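Local coordinates for DUF6836 domain-containing protein (Clostridium leptum, PDB 4PW1), which is of unknown function, an orphan protein whose nine-stranded antiparallel sheet is surrounded by helices, at residues E117-A128 with L216-A224. Numbering follows the deposited sequence.
Sequences EREATADEMDQA and LSYDNHIYA
Asn220, in the type I' turn Tyr218 to His221 that joins strands 214-218 and 221-227 in a tight two-residue beta-hairpin, spends its whole amide on the loop 117-120. Its OD1 accepts from Ala120 N at 2.9 Å, on a lone pair in the carbonyl plane, with a fairly straight N-H (161°). ND2 divides its hydrogens between Arg118 O and Glu117 OE2, 3.0 Å from each; both bonds are bent, and both oxygens are met from above their planes. With CG anti to the backbone N (chi1 -156°), the amide reaches the loop, where three bonds fix its rotation. The Glu117 carboxylate stands almost perpendicular to that amide (86°) and is tied to the turn by two waters as well: one joins OE1 to His221 NE2, the other donates to OE2 and to Asn220 O. His221 ND1 turns back to Asp219 O. Directly after the loop comes a capping box: Glu124 N donates to Thr121 OG1 and Thr121 N to Glu124 OE1; Arg118 NH1 and NH2 grip the same carboxylate end-on. Met125, a selenomethionine bent at chi2, makes apolar contact through SE, 3.7 Å from Ile222 CG1, as does Ala128 CB with Ile222 CD1; the methyl CE lies against the Ser217 hydroxyl. The start of helix 122-141 thus packs on the hairpin at one edge of the nine-stranded sheet, as counted within this chain; Tyr19 touches Met125 and Ser217, and strand 233-239 adjoins through Tyr238 and Ser239.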
ATOM      1  N   GLU B 117      10.781   0.875  19.456  1.00 30.36           N
ATOM      2  CA  GLU B 117      10.255  -0.392  19.930  1.00 33.27           C
ATOM      3  C   GLU B 117      10.990  -1.565  19.262  1.00 29.93           C
ATOM      4  O   GLU B 117      11.498  -1.469  18.139  1.00 27.67           O
ATOM      5  CB  GLU B 117       8.742  -0.488  19.750  1.00 34.78           C
ATOM      6  CG  GLU B 117       8.293  -0.649  18.345  1.00 39.20           C
ATOM      7  CD  GLU B 117       6.785  -0.876  18.214  1.00 45.90           C
ATOM      8  OE1 GLU B 117       6.011  -0.824  19.215  1.00 41.25           O
ATOM      9  OE2 GLU B 117       6.381  -1.103  17.061  1.00 40.18           O
ATOM     10  N   ARG B 118      11.094  -2.672  19.953  1.00 30.45           N
ATOM     11  CA  ARG B 118      11.772  -3.804  19.311  1.00 32.00           C
ATOM     12  C   ARG B 118      10.896  -4.456  18.238  1.00 29.66           C
ATOM     13  O   ARG B 118       9.659  -4.360  18.240  1.00 29.16           O
ATOM     14  CB  ARG B 118      12.222  -4.853  20.319  1.00 33.86           C
ATOM     15  CG  ARG B 118      11.102  -5.488  21.054  1.00 31.86           C
ATOM     16  CD  ARG B 118      11.640  -6.511  22.028  1.00 31.86           C
ATOM     17  NE  ARG B 118      10.491  -7.109  22.667  1.00 31.57           N
ATOM     18  CZ  ARG B 118       9.866  -8.182  22.238  1.00 35.38           C
ATOM     19  NH1 ARG B 118      10.298  -8.845  21.149  1.00 38.85           N
ATOM     20  NH2 ARG B 118       8.794  -8.584  22.900  1.00 34.32           N
ATOM     21  N   GLU B 119      11.570  -5.145  17.343  1.00 31.32           N
ATOM     22  CA  GLU B 119      10.914  -5.857  16.285  1.00 36.31           C
ATOM     23  C   GLU B 119      10.310  -7.138  16.829  1.00 30.36           C
ATOM     24  O   GLU B 119      10.987  -7.941  17.466  1.00 28.80           O
ATOM     25  CB  GLU B 119      11.942  -6.161  15.200  1.00 42.10           C
ATOM     26  CG  GLU B 119      11.377  -6.816  13.961  1.00 51.46           C
ATOM     27  CD  GLU B 119      12.448  -7.027  12.907  1.00 68.59           C
ATOM     28  OE1 GLU B 119      13.099  -6.031  12.525  1.00 75.67           O
ATOM     29  OE2 GLU B 119      12.644  -8.186  12.475  1.00 77.13           O
ATOM     30  N   ALA B 120       9.020  -7.325  16.618  1.00 24.94           N
ATOM     31  CA  ALA B 120       8.357  -8.573  17.036  1.00 27.71           C
ATOM     32  C   ALA B 120       8.876  -9.731  16.208  1.00 28.59           C
ATOM     33  O   ALA B 120       9.090  -9.571  15.021  1.00 28.04           O
ATOM     34  CB  ALA B 120       6.863  -8.453  16.813  1.00 25.71           C
ATOM     35  N   THR B 121       9.053 -10.880  16.816  1.00 29.28           N
ATOM     36  CA  THR B 121       9.406 -12.108  16.071  1.00 32.88           C
ATOM     37  C   THR B 121       8.162 -12.636  15.350  1.00 32.55           C
ATOM     38  O   THR B 121       7.025 -12.218  15.633  1.00 29.56           O
ATOM     39  CB  THR B 121       9.906 -13.200  17.017  1.00 32.21           C
ATOM     40  OG1 THR B 121       8.887 -13.475  17.980  1.00 32.09           O
ATOM     41  CG2 THR B 121      11.175 -12.765  17.754  1.00 33.95           C
ATOM     42  N   ALA B 122       8.374 -13.566  14.434  1.00 35.88           N
ATOM     43  CA  ALA B 122       7.275 -14.264  13.742  1.00 36.74           C
ATOM     44  C   ALA B 122       6.275 -14.890  14.742  1.00 34.82           C
ATOM     45  O   ALA B 122       5.055 -14.749  14.592  1.00 31.08           O
ATOM     46  CB  ALA B 122       7.850 -15.336  12.821  1.00 40.35           C
ATOM     47  N   ASP B 123       6.799 -15.539  15.778  1.00 33.88           N
ATOM     48  CA  ASP B 123       5.946 -16.145  16.805  1.00 37.00           C
ATOM     49  C   ASP B 123       5.121 -15.137  17.599  1.00 35.04           C
ATOM     50  O   ASP B 123       3.960 -15.391  17.896  1.00 33.69           O
ATOM     51  CB  ASP B 123       6.778 -16.982  17.774  1.00 44.67           C
ATOM     52  CG  ASP B 123       7.156 -18.349  17.196  1.00 54.27           C
ATOM     53  OD1 ASP B 123       6.577 -18.765  16.168  1.00 56.19           O
ATOM     54  OD2 ASP B 123       8.036 -19.019  17.775  1.00 70.30           O
ATOM     55  N   GLU B 124       5.723 -13.996  17.926  1.00 32.44           N
ATOM     56  CA  GLU B 124       5.018 -12.934  18.639  1.00 33.86           C
ATOM     57  C   GLU B 124       3.921 -12.363  17.773  1.00 31.37           C
ATOM     58  O   GLU B 124       2.864 -12.038  18.273  1.00 28.28           O
ATOM     59  CB  GLU B 124       5.991 -11.825  19.060  1.00 36.02           C
ATOM     60  CG  GLU B 124       6.908 -12.279  20.194  1.00 43.59           C
ATOM     61  CD  GLU B 124       8.021 -11.296  20.516  1.00 45.21           C
ATOM     62  OE1 GLU B 124       8.452 -10.530  19.642  1.00 38.82           O
ATOM     63  OE2 GLU B 124       8.465 -11.278  21.671  1.00 55.04           O
HETATM   64  N   MSE B 125       4.185 -12.231  16.467  1.00 31.21           N
HETATM   65  CA  MSE B 125       3.184 -11.730  15.531  1.00 30.31           C
HETATM   66  C   MSE B 125       2.020 -12.677  15.501  1.00 27.63           C
HETATM   67  O   MSE B 125       0.874 -12.245  15.552  1.00 27.40           O
HETATM   68  CB  MSE B 125       3.736 -11.487  14.132  1.00 29.85           C
HETATM   69  CG  MSE B 125       4.526 -10.196  14.131  1.00 36.50           C
HETATM   70 SE   MSE B 125       3.308  -8.715  13.764  0.75 28.72          SE
HETATM   71  CE  MSE B 125       4.811  -7.565  13.260  1.00 32.46           C
ATOM     72  N   ASP B 126       2.302 -13.972  15.413  1.00 28.64           N
ATOM     73  CA  ASP B 126       1.237 -14.960  15.365  1.00 30.09           C
ATOM     74  C   ASP B 126       0.416 -14.957  16.666  1.00 31.59           C
ATOM     75  O   ASP B 126      -0.802 -15.012  16.601  1.00 29.60           O
ATOM     76  CB  ASP B 126       1.767 -16.366  15.053  1.00 33.72           C
ATOM     77  CG  ASP B 126       2.180 -16.526  13.590  1.00 42.74           C
ATOM     78  OD1 ASP B 126       1.818 -15.677  12.723  1.00 42.76           O
ATOM     79  OD2 ASP B 126       2.884 -17.518  13.298  1.00 56.97           O
ATOM     80  N   GLN B 127       1.082 -14.925  17.814  1.00 31.52           N
ATOM     81  CA  GLN B 127       0.404 -14.812  19.108  0.50 33.69           C
ATOM     82  C   GLN B 127      -0.440 -13.555  19.172  1.00 30.11           C
ATOM     83  O   GLN B 127      -1.543 -13.582  19.665  1.00 26.45           O
ATOM     84  CB  GLN B 127       1.410 -14.768  20.261  0.50 35.75           C
ATOM     85  CG  GLN B 127       2.194 -16.045  20.472  0.50 42.96           C
ATOM     86  CD  GLN B 127       3.483 -15.793  21.230  0.50 45.22           C
ATOM     87  OE1 GLN B 127       3.574 -14.872  22.043  0.50 47.99           O
ATOM     88  NE2 GLN B 127       4.486 -16.603  20.957  0.50 49.80           N
ATOM     89  N   ALA B 128       0.101 -12.438  18.689  1.00 28.89           N
ATOM     90  CA  ALA B 128      -0.649 -11.161  18.697  1.00 28.54           C
ATOM     91  C   ALA B 128      -1.909 -11.290  17.854  1.00 30.40           C
ATOM     92  O   ALA B 128      -2.988 -10.847  18.250  1.00 28.89           O
ATOM     93  CB  ALA B 128       0.193 -10.021  18.168  1.00 29.71           C
ATOM     94  N   LEU B 216      -3.107  -7.870   7.837  1.00 23.83           N
ATOM     95  CA  LEU B 216      -1.759  -8.077   7.284  1.00 25.34           C
ATOM     96  C   LEU B 216      -0.767  -7.439   8.253  1.00 23.98           C
ATOM     97  O   LEU B 216      -1.158  -6.677   9.158  1.00 21.56           O
ATOM     98  CB  LEU B 216      -1.652  -7.454   5.885  1.00 24.96           C
ATOM     99  CG  LEU B 216      -1.907  -5.957   5.743  1.00 25.40           C
ATOM    100  CD1 LEU B 216      -0.787  -5.099   6.332  1.00 24.48           C
ATOM    101  CD2 LEU B 216      -2.113  -5.605   4.261  1.00 33.52           C
ATOM    102  N   SER B 217       0.500  -7.766   8.059  1.00 21.64           N
ATOM    103  CA  SER B 217       1.555  -7.189   8.835  1.00 21.50           C
ATOM    104  C   SER B 217       2.349  -6.259   7.964  1.00 22.26           C
ATOM    105  O   SER B 217       2.772  -6.605   6.815  1.00 21.49           O
ATOM    106  CB  SER B 217       2.427  -8.268   9.461  1.00 25.26           C
ATOM    107  OG  SER B 217       3.441  -7.688  10.265  1.00 29.10           O
ATOM    108  N   TYR B 218       2.594  -5.086   8.514  1.00 22.09           N
ATOM    109  CA  TYR B 218       3.380  -4.074   7.842  1.00 26.46           C
ATOM    110  C   TYR B 218       4.092  -3.243   8.897  1.00 25.71           C
ATOM    111  O   TYR B 218       3.471  -2.776   9.848  1.00 21.87           O
ATOM    112  CB  TYR B 218       2.428  -3.155   7.084  1.00 25.20           C
ATOM    113  CG  TYR B 218       3.081  -2.050   6.281  1.00 25.21           C
ATOM    114  CD1 TYR B 218       3.876  -2.331   5.141  1.00 27.89           C
ATOM    115  CD2 TYR B 218       2.860  -0.714   6.612  1.00 24.86           C
ATOM    116  CE1 TYR B 218       4.422  -1.299   4.359  1.00 25.50           C
ATOM    117  CE2 TYR B 218       3.420   0.307   5.864  1.00 26.57           C
ATOM    118  CZ  TYR B 218       4.189   0.005   4.734  1.00 27.78           C
ATOM    119  OH  TYR B 218       4.689   1.012   3.970  1.00 29.16           O
ATOM    120  N   ASP B 219       5.389  -3.041   8.704  1.00 26.64           N
ATOM    121  CA  ASP B 219       6.143  -2.094   9.506  1.00 29.40           C
ATOM    122  C   ASP B 219       6.042  -2.362  11.047  1.00 24.13           C
ATOM    123  O   ASP B 219       5.872  -1.443  11.841  1.00 23.83           O
ATOM    124  CB  ASP B 219       5.653  -0.693   9.165  1.00 35.14           C
ATOM    125  CG  ASP B 219       6.556   0.382   9.693  1.00 40.36           C
ATOM    126  OD1 ASP B 219       7.769   0.138   9.792  1.00 44.92           O
ATOM    127  OD2 ASP B 219       6.032   1.454  10.030  1.00 52.15           O
ATOM    128  N   ASN B 220       6.150  -3.630  11.413  1.00 22.34           N
ATOM    129  CA  ASN B 220       6.128  -4.097  12.797  1.00 26.51           C
ATOM    130  C   ASN B 220       4.746  -3.961  13.477  1.00 24.15           C
ATOM    131  O   ASN B 220       4.639  -4.143  14.670  1.00 23.18           O
ATOM    132  CB  ASN B 220       7.215  -3.400  13.662  1.00 28.00           C
ATOM    133  CG  ASN B 220       7.614  -4.229  14.895  1.00 31.13           C
ATOM    134  OD1 ASN B 220       7.787  -5.436  14.802  1.00 28.24           O
ATOM    135  ND2 ASN B 220       7.722  -3.585  16.052  1.00 28.25           N
ATOM    136  N   HIS B 221       3.704  -3.718  12.690  1.00 23.11           N
ATOM    137  CA  HIS B 221       2.341  -3.687  13.183  1.00 23.35           C
ATOM    138  C   HIS B 221       1.471  -4.649  12.476  1.00 21.10           C
ATOM    139  O   HIS B 221       1.778  -5.114  11.362  1.00 22.26           O
ATOM    140  CB  HIS B 221       1.776  -2.278  13.019  1.00 22.41           C
ATOM    141  CG  HIS B 221       2.459  -1.293  13.878  1.00 24.62           C
ATOM    142  ND1 HIS B 221       3.555  -0.578  13.457  1.00 36.17           N
ATOM    143  CD2 HIS B 221       2.260  -0.952  15.169  1.00 31.60           C
ATOM    144  CE1 HIS B 221       3.979   0.186  14.442  1.00 37.09           C
ATOM    145  NE2 HIS B 221       3.210  -0.025  15.492  1.00 30.19           N
ATOM    146  N   ILE B 222       0.357  -4.976  13.119  1.00 19.24           N
ATOM    147  CA  ILE B 222      -0.732  -5.655  12.437  1.00 18.21           C
ATOM    148  C   ILE B 222      -1.788  -4.629  12.063  1.00 18.59           C
ATOM    149  O   ILE B 222      -2.247  -3.819  12.921  1.00 18.38           O
ATOM    150  CB  ILE B 222      -1.334  -6.763  13.284  1.00 20.40           C
ATOM    151  CG1 ILE B 222      -0.266  -7.813  13.562  1.00 22.18           C
ATOM    152  CG2 ILE B 222      -2.574  -7.403  12.607  1.00 20.60           C
ATOM    153  CD1 ILE B 222      -0.725  -8.891  14.535  1.00 24.23           C
ATOM    154  N   TYR B 223      -2.187  -4.670  10.794  1.00 18.32           N
ATOM    155  CA  TYR B 223      -3.285  -3.818  10.280  1.00 18.35           C
ATOM    156  C   TYR B 223      -4.556  -4.649  10.245  1.00 17.54           C
ATOM    157  O   TYR B 223      -4.671  -5.600   9.491  1.00 16.71           O
ATOM    158  CB  TYR B 223      -2.955  -3.287   8.883  1.00 19.95           C
ATOM    159  CG  TYR B 223      -1.967  -2.141   8.862  1.00 22.30           C
ATOM    160  CD1 TYR B 223      -1.050  -1.956   9.851  1.00 27.94           C
ATOM    161  CD2 TYR B 223      -1.910  -1.275   7.782  1.00 30.45           C
ATOM    162  CE1 TYR B 223      -0.139  -0.911   9.818  1.00 32.45           C
ATOM    163  CE2 TYR B 223      -1.003  -0.238   7.741  1.00 28.69           C
ATOM    164  CZ  TYR B 223      -0.142  -0.052   8.783  1.00 26.76           C
ATOM    165  OH  TYR B 223       0.774   0.937   8.728  1.00 25.59           O
ATOM    166  N   ALA B 224      -5.495  -4.308  11.112  1.00 17.31           N
ATOM    167  CA  ALA B 224      -6.771  -4.990  11.198  1.00 18.43           C
ATOM    168  C   ALA B 224      -7.757  -4.234  10.341  1.00 18.98           C
ATOM    169  O   ALA B 224      -7.998  -3.052  10.565  1.00 20.82           O
ATOM    170  CB  ALA B 224      -7.240  -4.993  12.628  1.00 18.85           C
TER
HETATM  171  O   HOH W   1       3.850   0.791  18.013  1.00 24.56           O
HETATM  172  O   HOH W   2       4.557  -2.803  17.155  1.00 34.42           O